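PDB 4Y9J: protein ACDH-11, isoform b from Caenorhabditis elegans, which belongs to the acyl-CoA dehydrogenase family of flavoproteins and binds flavin-adenine dinucleotide. Local coordinates for residues A152-T155 against L156-N160; A168-A171 against V172-R176; G380-A384 against G385-D389. One frame throughout, in Å; residues are numbered along the deposited sequence.

Contact 1. Residues A152-T155 against L156-N160; sequences AVKT and LTSLN
T157 meets V153 one turn back in the helix, and its side chain can be followed atom by atom. CB stands 3.5 Å from V153 O. Because chi1 is 58°, OG1 sits between the backbone N and the carbonyl carbon, folded back over its own helix, where it donates to V153 O at 2.8 Å. The methyl CG2 rests against the same oxygen, 3.3 Å away. T157 N also donates to V153 O at 2.9 Å, in a nearly straight bond of 165°, and the two donors arrive from opposite faces of the carbonyl plane. One residue supplies both bonds, which ties the hydroxyl to the helix backbone.

The next residue, S158, has OG 2.8 Å from K154 O, but N310 offers its proton a second acceptor, so that bond is not settled. At L159 the backbone departs from the helix, yet its N still donates to T155 O at 3.1 Å, bent to 141°, while its CD1 lies beside T155 CG2.

This is the C-terminal end of helix 143-158. Helix 304-338 packs against K154 and T155, helix 166-175 against A152, V153 and L156, and strand 285-298 against L156 and L159.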
ATOM      1  N   ALA B 152      22.872 -16.762  22.200  1.00 31.93           N
ATOM      2  CA  ALA B 152      24.016 -17.152  21.432  1.00 34.36           C
ATOM      3  C   ALA B 152      25.314 -17.037  22.216  1.00 35.15           C
ATOM      4  O   ALA B 152      26.159 -17.941  22.152  1.00 36.87           O
ATOM      5  CB  ALA B 152      24.146 -16.294  20.147  1.00 35.75           C
ATOM      6  N   VAL B 153      25.501 -15.897  22.883  1.00 35.03           N
ATOM      7  CA  VAL B 153      26.705 -15.735  23.745  1.00 36.84           C
ATOM      8  C   VAL B 153      26.791 -16.847  24.792  1.00 39.69           C
ATOM      9  O   VAL B 153      27.856 -17.457  24.971  1.00 38.26           O
ATOM     10  CB  VAL B 153      26.739 -14.402  24.436  1.00 36.54           C
ATOM     11  CG1 VAL B 153      27.920 -14.350  25.360  1.00 38.90           C
ATOM     12  CG2 VAL B 153      26.796 -13.245  23.421  1.00 35.16           C
ATOM     13  N   LYS B 154      25.669 -17.113  25.480  1.00 39.01           N
ATOM     14  CA  LYS B 154      25.635 -18.120  26.499  1.00 41.96           C
ATOM     15  C   LYS B 154      25.967 -19.478  25.911  1.00 40.88           C
ATOM     16  O   LYS B 154      26.687 -20.265  26.511  1.00 40.53           O
ATOM     17  CB  LYS B 154      24.234 -18.156  27.134  1.00 43.45           C
ATOM     18  CG  LYS B 154      24.088 -19.188  28.237  1.00 47.56           C
ATOM     19  CD  LYS B 154      24.921 -18.824  29.429  1.00 53.85           C
ATOM     20  CE  LYS B 154      24.686 -19.888  30.507  1.00 63.39           C
ATOM     21  NZ  LYS B 154      24.394 -19.308  31.830  1.00 61.88           N
ATOM     22  N   THR B 155      25.365 -19.781  24.756  1.00 38.48           N
ATOM     23  CA  THR B 155      25.590 -21.055  24.133  1.00 40.11           C
ATOM     24  C   THR B 155      27.037 -21.238  23.749  1.00 40.00           C
ATOM     25  O   THR B 155      27.686 -22.253  24.071  1.00 42.80           O
ATOM     26  CB  THR B 155      24.710 -21.179  22.883  1.00 40.23           C
ATOM     27  OG1 THR B 155      23.344 -21.153  23.274  1.00 40.94           O
ATOM     28  CG2 THR B 155      24.994 -22.452  22.107  1.00 41.97           C
ATOM     29  N   LEU B 156      27.602 -20.256  23.068  1.00 39.30           N
ATOM     30  CA  LEU B 156      28.938 -20.402  22.571  1.00 40.80           C
ATOM     31  C   LEU B 156      30.000 -20.438  23.698  1.00 41.53           C
ATOM     32  O   LEU B 156      30.945 -21.252  23.669  1.00 43.70           O
ATOM     33  CB  LEU B 156      29.258 -19.314  21.551  1.00 40.33           C
ATOM     34  CG  LEU B 156      28.403 -19.324  20.275  1.00 41.00           C
ATOM     35  CD1 LEU B 156      28.815 -18.115  19.417  1.00 41.69           C
ATOM     36  CD2 LEU B 156      28.623 -20.613  19.488  1.00 41.93           C
ATOM     37  N   THR B 157      29.789 -19.654  24.738  1.00 40.71           N
ATOM     38  CA  THR B 157      30.685 -19.725  25.855  1.00 42.92           C
ATOM     39  C   THR B 157      30.543 -21.016  26.661  1.00 44.97           C
ATOM     40  O   THR B 157      31.528 -21.518  27.137  1.00 45.11           O
ATOM     41  CB  THR B 157      30.645 -18.495  26.751  1.00 43.62           C
ATOM     42  OG1 THR B 157      29.336 -18.283  27.238  1.00 45.61           O
ATOM     43  CG2 THR B 157      31.040 -17.303  25.980  1.00 43.79           C
ATOM     44  N   SER B 158      29.320 -21.560  26.763  1.00 45.83           N
ATOM     45  CA  SER B 158      29.079 -22.798  27.508  1.00 48.13           C
ATOM     46  C   SER B 158      29.737 -23.952  26.865  1.00 49.01           C
ATOM     47  O   SER B 158      30.072 -24.898  27.570  1.00 48.48           O
ATOM     48  CB  SER B 158      27.611 -23.136  27.635  1.00 49.41           C
ATOM     49  OG  SER B 158      27.053 -22.198  28.485  1.00 56.92           O
ATOM     50  N   LEU B 159      29.897 -23.899  25.547  1.00 46.10           N
ATOM     51  CA  LEU B 159      30.534 -24.997  24.812  1.00 47.99           C
ATOM     52  C   LEU B 159      32.042 -24.918  24.812  1.00 50.17           C
ATOM     53  O   LEU B 159      32.741 -25.731  24.166  1.00 52.94           O
ATOM     54  CB  LEU B 159      29.961 -25.049  23.391  1.00 47.27           C
ATOM     55  CG  LEU B 159      28.492 -25.430  23.315  1.00 46.29           C
ATOM     56  CD1 LEU B 159      28.037 -25.125  21.911  1.00 46.79           C
ATOM     57  CD2 LEU B 159      28.279 -26.888  23.597  1.00 49.35           C
ATOM     58  N   ASN B 160      32.579 -23.985  25.585  1.00 51.82           N
ATOM     59  CA  ASN B 160      34.026 -23.783  25.685  1.00 54.72           C
ATOM     60  C   ASN B 160      34.697 -23.556  24.371  1.00 52.86           C
ATOM     61  O   ASN B 160      35.786 -24.045  24.153  1.00 50.20           O
ATOM     62  CB  ASN B 160      34.727 -24.896  26.422  1.00 62.08           C
ATOM     63  CG  ASN B 160      34.437 -24.846  27.879  1.00 69.05           C
ATOM     64  OD1 ASN B 160      34.381 -23.775  28.503  1.00 72.30           O
ATOM     65  ND2 ASN B 160      34.169 -25.983  28.422  1.00 77.44           N
TER

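Contact 2. Residues A168-A171 against V172-R176; sequences ATEA and VDRLR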
ATOM      1  N   ALA B 168      33.306 -18.616  16.542  1.00 45.57           N
ATOM      2  CA  ALA B 168      32.579 -18.500  17.794  1.00 44.69           C
ATOM      3  C   ALA B 168      33.226 -17.417  18.648  1.00 43.83           C
ATOM      4  O   ALA B 168      32.547 -16.699  19.345  1.00 42.76           O
ATOM      5  CB  ALA B 168      32.546 -19.827  18.500  1.00 44.86           C
ATOM      6  N   THR B 169      34.527 -17.316  18.582  1.00 44.71           N
ATOM      7  CA  THR B 169      35.264 -16.330  19.388  1.00 46.96           C
ATOM      8  C   THR B 169      34.961 -14.895  18.876  1.00 46.16           C
ATOM      9  O   THR B 169      34.617 -14.005  19.663  1.00 46.23           O
ATOM     10  CB  THR B 169      36.765 -16.650  19.414  1.00 48.50           C
ATOM     11  OG1 THR B 169      36.994 -17.957  19.997  1.00 47.73           O
ATOM     12  CG2 THR B 169      37.545 -15.581  20.131  1.00 49.65           C
ATOM     13  N   GLU B 170      35.052 -14.701  17.575  1.00 44.60           N
ATOM     14  CA  GLU B 170      34.668 -13.408  16.963  1.00 44.78           C
ATOM     15  C   GLU B 170      33.221 -13.062  17.259  1.00 42.57           C
ATOM     16  O   GLU B 170      32.915 -11.940  17.654  1.00 42.50           O
ATOM     17  CB  GLU B 170      34.909 -13.376  15.464  1.00 45.73           C
ATOM     18  CG  GLU B 170      34.320 -12.086  14.855  1.00 49.16           C
ATOM     19  CD  GLU B 170      34.575 -11.927  13.373  1.00 50.90           C
ATOM     20  OE1 GLU B 170      34.592 -12.957  12.637  1.00 50.63           O
ATOM     21  OE2 GLU B 170      34.766 -10.755  12.974  1.00 51.79           O
ATOM     22  N   ALA B 171      32.340 -14.053  17.143  1.00 41.71           N
ATOM     23  CA  ALA B 171      30.927 -13.862  17.431  1.00 41.94           C
ATOM     24  C   ALA B 171      30.726 -13.427  18.872  1.00 40.73           C
ATOM     25  O   ALA B 171      30.079 -12.443  19.151  1.00 40.38           O
ATOM     26  CB  ALA B 171      30.117 -15.122  17.106  1.00 40.94           C
ATOM     27  N   VAL B 172      31.319 -14.124  19.801  1.00 40.71           N
ATOM     28  CA  VAL B 172      31.155 -13.744  21.188  1.00 40.65           C
ATOM     29  C   VAL B 172      31.571 -12.267  21.429  1.00 40.82           C
ATOM     30  O   VAL B 172      30.812 -11.541  22.118  1.00 43.09           O
ATOM     31  CB  VAL B 172      31.910 -14.710  22.111  1.00 41.22           C
ATOM     32  CG1 VAL B 172      32.068 -14.140  23.507  1.00 42.68           C
ATOM     33  CG2 VAL B 172      31.140 -16.011  22.174  1.00 41.55           C
ATOM     34  N   ASP B 173      32.726 -11.874  20.926  1.00 41.02           N
ATOM     35  CA  ASP B 173      33.260 -10.514  21.126  1.00 41.86           C
ATOM     36  C   ASP B 173      32.320  -9.460  20.517  1.00 41.70           C
ATOM     37  O   ASP B 173      32.015  -8.491  21.148  1.00 42.20           O
ATOM     38  CB  ASP B 173      34.659 -10.348  20.544  1.00 42.79           C
ATOM     39  CG  ASP B 173      35.742 -11.045  21.382  1.00 45.20           C
ATOM     40  OD1 ASP B 173      35.487 -11.277  22.573  1.00 43.84           O
ATOM     41  OD2 ASP B 173      36.845 -11.328  20.859  1.00 45.29           O
ATOM     42  N   ARG B 174      31.808  -9.722  19.332  1.00 39.92           N
ATOM     43  CA  ARG B 174      30.882  -8.792  18.658  1.00 40.07           C
ATOM     44  C   ARG B 174      29.493  -8.770  19.191  1.00 38.50           C
ATOM     45  O   ARG B 174      28.933  -7.721  19.311  1.00 36.22           O
ATOM     46  CB  ARG B 174      30.877  -9.085  17.185  1.00 41.25           C
ATOM     47  CG  ARG B 174      32.310  -8.833  16.733  1.00 46.50           C
ATOM     48  CD  ARG B 174      32.497  -8.911  15.254  1.00 50.67           C
ATOM     49  NE  ARG B 174      32.027  -7.691  14.641  1.00 55.14           N
ATOM     50  CZ  ARG B 174      32.429  -7.234  13.459  1.00 53.49           C
ATOM     51  NH1 ARG B 174      33.315  -7.909  12.752  1.00 55.71           N
ATOM     52  NH2 ARG B 174      31.879  -6.141  12.972  1.00 47.88           N
ATOM     53  N   LEU B 175      28.951  -9.930  19.527  1.00 36.70           N
ATOM     54  CA  LEU B 175      27.664  -9.991  20.153  1.00 34.82           C
ATOM     55  C   LEU B 175      27.627  -9.219  21.463  1.00 35.99           C
ATOM     56  O   LEU B 175      26.573  -8.638  21.795  1.00 35.65           O
ATOM     57  CB  LEU B 175      27.194 -11.436  20.360  1.00 35.91           C
ATOM     58  CG  LEU B 175      27.037 -12.297  19.090  1.00 36.38           C
ATOM     59  CD1 LEU B 175      27.002 -13.788  19.412  1.00 36.79           C
ATOM     60  CD2 LEU B 175      25.802 -11.921  18.300  1.00 36.39           C
ATOM     61  N   ARG B 176      28.727  -9.229  22.232  1.00 37.23           N
ATOM     62  CA  ARG B 176      28.815  -8.477  23.494  1.00 39.61           C
ATOM     63  C   ARG B 176      29.270  -7.028  23.341  1.00 41.07           C
ATOM     64  O   ARG B 176      29.400  -6.324  24.321  1.00 43.76           O
ATOM     65  CB  ARG B 176      29.891  -9.139  24.405  1.00 45.01           C
ATOM     66  CG  ARG B 176      29.576 -10.520  24.838  1.00 46.41           C
ATOM     67  CD  ARG B 176      30.812 -11.181  25.462  1.00 50.40           C
ATOM     68  NE  ARG B 176      31.237 -10.459  26.659  1.00 52.86           N
ATOM     69  CZ  ARG B 176      32.320 -10.742  27.383  1.00 58.70           C
ATOM     70  NH1 ARG B 176      33.156 -11.726  27.014  1.00 60.57           N
ATOM     71  NH2 ARG B 176      32.604  -9.981  28.449  1.00 57.97           N
TER
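E170 and R174 lie side by side on helix 166-175, an i to i+4 salt bridge within the AidB-type N-terminal domain of this acyl-CoA dehydrogenase relative.

The backbone bonds come first in number: four successive i+4 to i bonds, from V172 N to A168 O through L175 N to A171 O, all have N-H...O angles of 163° or more. The last, L175 N to A171 O, is 2.8 Å long and almost collinear with the carbonyl, evidence that the helix stays regular up to L175.

Apolar contact is lighter: A171 CB touches L175 CD1 at 4.1 Å. On the charged side, the aliphatic parts also meet, with E170 CG 3.7 Å from R174 CD. T169 and D173 turn their polar atoms to H165 O and Y162 OH respectively, while R174 NE donates to K182 O, a second anchor that helps fix the guanidinium.

E170 CG lies opposite the backbone N (chi1 172°) and the chain runs extended, whereas R174 bends at chi3. The carboxylate and guanidinium planes are 43° apart, and R174 NH1 meets E170 OE2 at 3.2 Å on its anti side, well out of the carboxylate plane, while the oxygen stays in the guanidinium plane at its edge.

Contact 3. Residues G380-A384 against G385-D389; sequences GLSEA and GKSSD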
ATOM      1  N   GLY B 380      22.248 -15.577  37.676  1.00 48.39           N
ATOM      2  CA  GLY B 380      23.500 -14.958  38.084  1.00 50.74           C
ATOM      3  C   GLY B 380      24.328 -15.827  39.013  1.00 53.64           C
ATOM      4  O   GLY B 380      25.559 -16.015  38.789  1.00 53.85           O
ATOM      5  N   LEU B 381      23.690 -16.375  40.059  1.00 54.06           N
ATOM      6  CA  LEU B 381      24.374 -17.301  40.977  1.00 55.21           C
ATOM      7  C   LEU B 381      24.960 -18.507  40.241  1.00 54.58           C
ATOM      8  O   LEU B 381      26.118 -18.885  40.474  1.00 56.46           O
ATOM      9  CB  LEU B 381      23.443 -17.749  42.070  1.00 60.00           C
ATOM     10  CG  LEU B 381      23.040 -16.740  43.135  1.00 61.39           C
ATOM     11  CD1 LEU B 381      21.979 -17.397  44.003  1.00 63.00           C
ATOM     12  CD2 LEU B 381      24.213 -16.338  43.993  1.00 65.25           C
ATOM     13  N   SER B 382      24.255 -19.024  39.250  1.00 51.98           N
ATOM     14  CA  SER B 382      24.765 -20.162  38.514  1.00 53.82           C
ATOM     15  C   SER B 382      25.998 -19.833  37.648  1.00 54.41           C
ATOM     16  O   SER B 382      27.006 -20.569  37.614  1.00 56.21           O
ATOM     17  CB  SER B 382      23.670 -20.640  37.601  1.00 55.38           C
ATOM     18  OG  SER B 382      24.159 -21.752  36.918  1.00 59.80           O
ATOM     19  N   GLU B 383      25.949 -18.681  37.015  1.00 50.91           N
ATOM     20  CA  GLU B 383      27.094 -18.168  36.277  1.00 52.87           C
ATOM     21  C   GLU B 383      28.289 -17.767  37.149  1.00 54.23           C
ATOM     22  O   GLU B 383      29.411 -17.735  36.673  1.00 57.83           O
ATOM     23  CB  GLU B 383      26.638 -16.993  35.374  1.00 51.57           C
ATOM     24  CG  GLU B 383      25.603 -17.490  34.381  1.00 52.85           C
ATOM     25  CD  GLU B 383      25.026 -16.426  33.473  1.00 52.37           C
ATOM     26  OE1 GLU B 383      25.049 -15.231  33.834  1.00 51.37           O
ATOM     27  OE2 GLU B 383      24.485 -16.827  32.428  1.00 52.61           O
ATOM     28  N   ALA B 384      28.079 -17.428  38.410  1.00 55.33           N
ATOM     29  CA  ALA B 384      29.185 -17.194  39.328  1.00 62.18           C
ATOM     30  C   ALA B 384      29.784 -18.461  39.948  1.00 62.76           C
ATOM     31  O   ALA B 384      30.763 -18.390  40.692  1.00 61.23           O
ATOM     32  CB  ALA B 384      28.714 -16.278  40.419  1.00 64.68           C
ATOM     33  N   GLY B 385      29.181 -19.623  39.709  1.00 64.65           N
ATOM     34  CA  GLY B 385      29.640 -20.858  40.374  1.00 68.66           C
ATOM     35  C   GLY B 385      29.250 -20.888  41.838  1.00 69.24           C
ATOM     36  O   GLY B 385      29.880 -21.595  42.599  1.00 76.98           O
ATOM     37  N   LYS B 386      28.214 -20.134  42.227  1.00 68.97           N
ATOM     38  CA  LYS B 386      27.834 -19.956  43.646  1.00 72.44           C
ATOM     39  C   LYS B 386      26.507 -20.579  44.044  1.00 72.83           C
ATOM     40  O   LYS B 386      26.099 -20.482  45.198  1.00 74.27           O
ATOM     41  CB  LYS B 386      27.807 -18.474  43.981  1.00 73.55           C
ATOM     42  CG  LYS B 386      29.171 -17.876  43.690  1.00 78.13           C
ATOM     43  CD  LYS B 386      29.451 -16.622  44.474  1.00 82.22           C
ATOM     44  CE  LYS B 386      30.820 -16.116  44.050  1.00 85.56           C
ATOM     45  NZ  LYS B 386      31.365 -15.093  44.965  1.00 89.82           N
ATOM     46  N   SER B 387      25.851 -21.211  43.085  1.00 68.02           N
ATOM     47  CA  SER B 387      24.618 -21.971  43.344  1.00 66.54           C
ATOM     48  C   SER B 387      24.764 -23.116  44.355  1.00 67.19           C
ATOM     49  O   SER B 387      25.583 -24.006  44.165  1.00 65.74           O
ATOM     50  CB  SER B 387      24.157 -22.598  42.019  1.00 65.29           C
ATOM     51  OG  SER B 387      23.777 -21.622  41.045  1.00 63.83           O
ATOM     52  N   SER B 388      23.950 -23.109  45.411  1.00 66.95           N
ATOM     53  CA  SER B 388      23.679 -24.340  46.169  1.00 69.87           C
ATOM     54  C   SER B 388      23.019 -25.358  45.242  1.00 67.85           C
ATOM     55  O   SER B 388      22.558 -25.026  44.142  1.00 65.95           O
ATOM     56  CB  SER B 388      22.749 -24.070  47.341  1.00 69.47           C
ATOM     57  OG  SER B 388      21.484 -23.675  46.867  1.00 63.92           O
ATOM     58  N   ASP B 389      22.984 -26.609  45.668  1.00 68.33           N
ATOM     59  CA  ASP B 389      22.312 -27.625  44.870  1.00 69.66           C
ATOM     60  C   ASP B 389      20.863 -27.201  44.633  1.00 65.68           C
ATOM     61  O   ASP B 389      20.347 -27.407  43.556  1.00 63.69           O
ATOM     62  CB  ASP B 389      22.370 -28.994  45.551  1.00 74.65           C
ATOM     63  CG  ASP B 389      23.790 -29.567  45.567  1.00 81.27           C
ATOM     64  OD1 ASP B 389      24.665 -29.058  44.820  1.00 84.84           O
ATOM     65  OD2 ASP B 389      24.043 -30.510  46.321  1.00 84.36           O
TER
HETATM   66  O   HOH W   1      23.209 -23.637  38.487  1.00 71.94           O
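With chi1 of -65°, S387 OG swings beside its own backbone N and ends against S382, 3.1 Å from S382 CA. S382 sends its hydroxyl the other way round, opposite its backbone N (chi1 -179°); the two OG atoms are 4.1 Å apart, and a water lies between them, 2.6 Å from S382 OG and weakly bonded to S387 OG.

K386 crosses L381 at about a right angle. Its CB meets L381 CD2 at 4.2 Å, and further out its CG packs on A384 CB at 3.7 Å before the extended chain continues outward.

Two backbone bonds close the turn. K386 N donates to L381 O, five positions earlier, at 3.0 Å in a nearly straight bond. G385 N donates to S382 O at 3.2 Å, but from well above the carbonyl plane. G385 has a positive phi of 73°, a conformation that favours glycine.

E383 turns its carboxylate to K154 and R125, and helix 121-135 lies against A384 through P121. The 6-to-1 bond of K386 N and the 5-to-2 bond of G385 N, with this phi, define a Schellman motif, which ends helix 352-383 shortly before S388 takes the N-cap position of helix 389-419.

How the contacts relate
Along the chain the contacts come in series, 1, 2, then 3, all local to a helix or its end. Contacts 1 and 2 occupy the consecutive helices 143-158 and 166-175 of the AidB-type N-terminal domain, with centres about 10 Å apart. They pack directly, V153 CG2 lying 3.6 Å from L175 CB and L156 CB 3.9 Å from V172 CG2. Contact 3 belongs to the C-terminal acyl-CoA dehydrogenase domain, its centre about 17 Å from that of contact 1; K154 NZ joins them through a 2.6 Å salt bridge to E383 OE2. Contacts 2 and 3 are farthest apart, centres about 24 Å and nearest atoms about 11 Å; contact 1 touches both, linking the two domains.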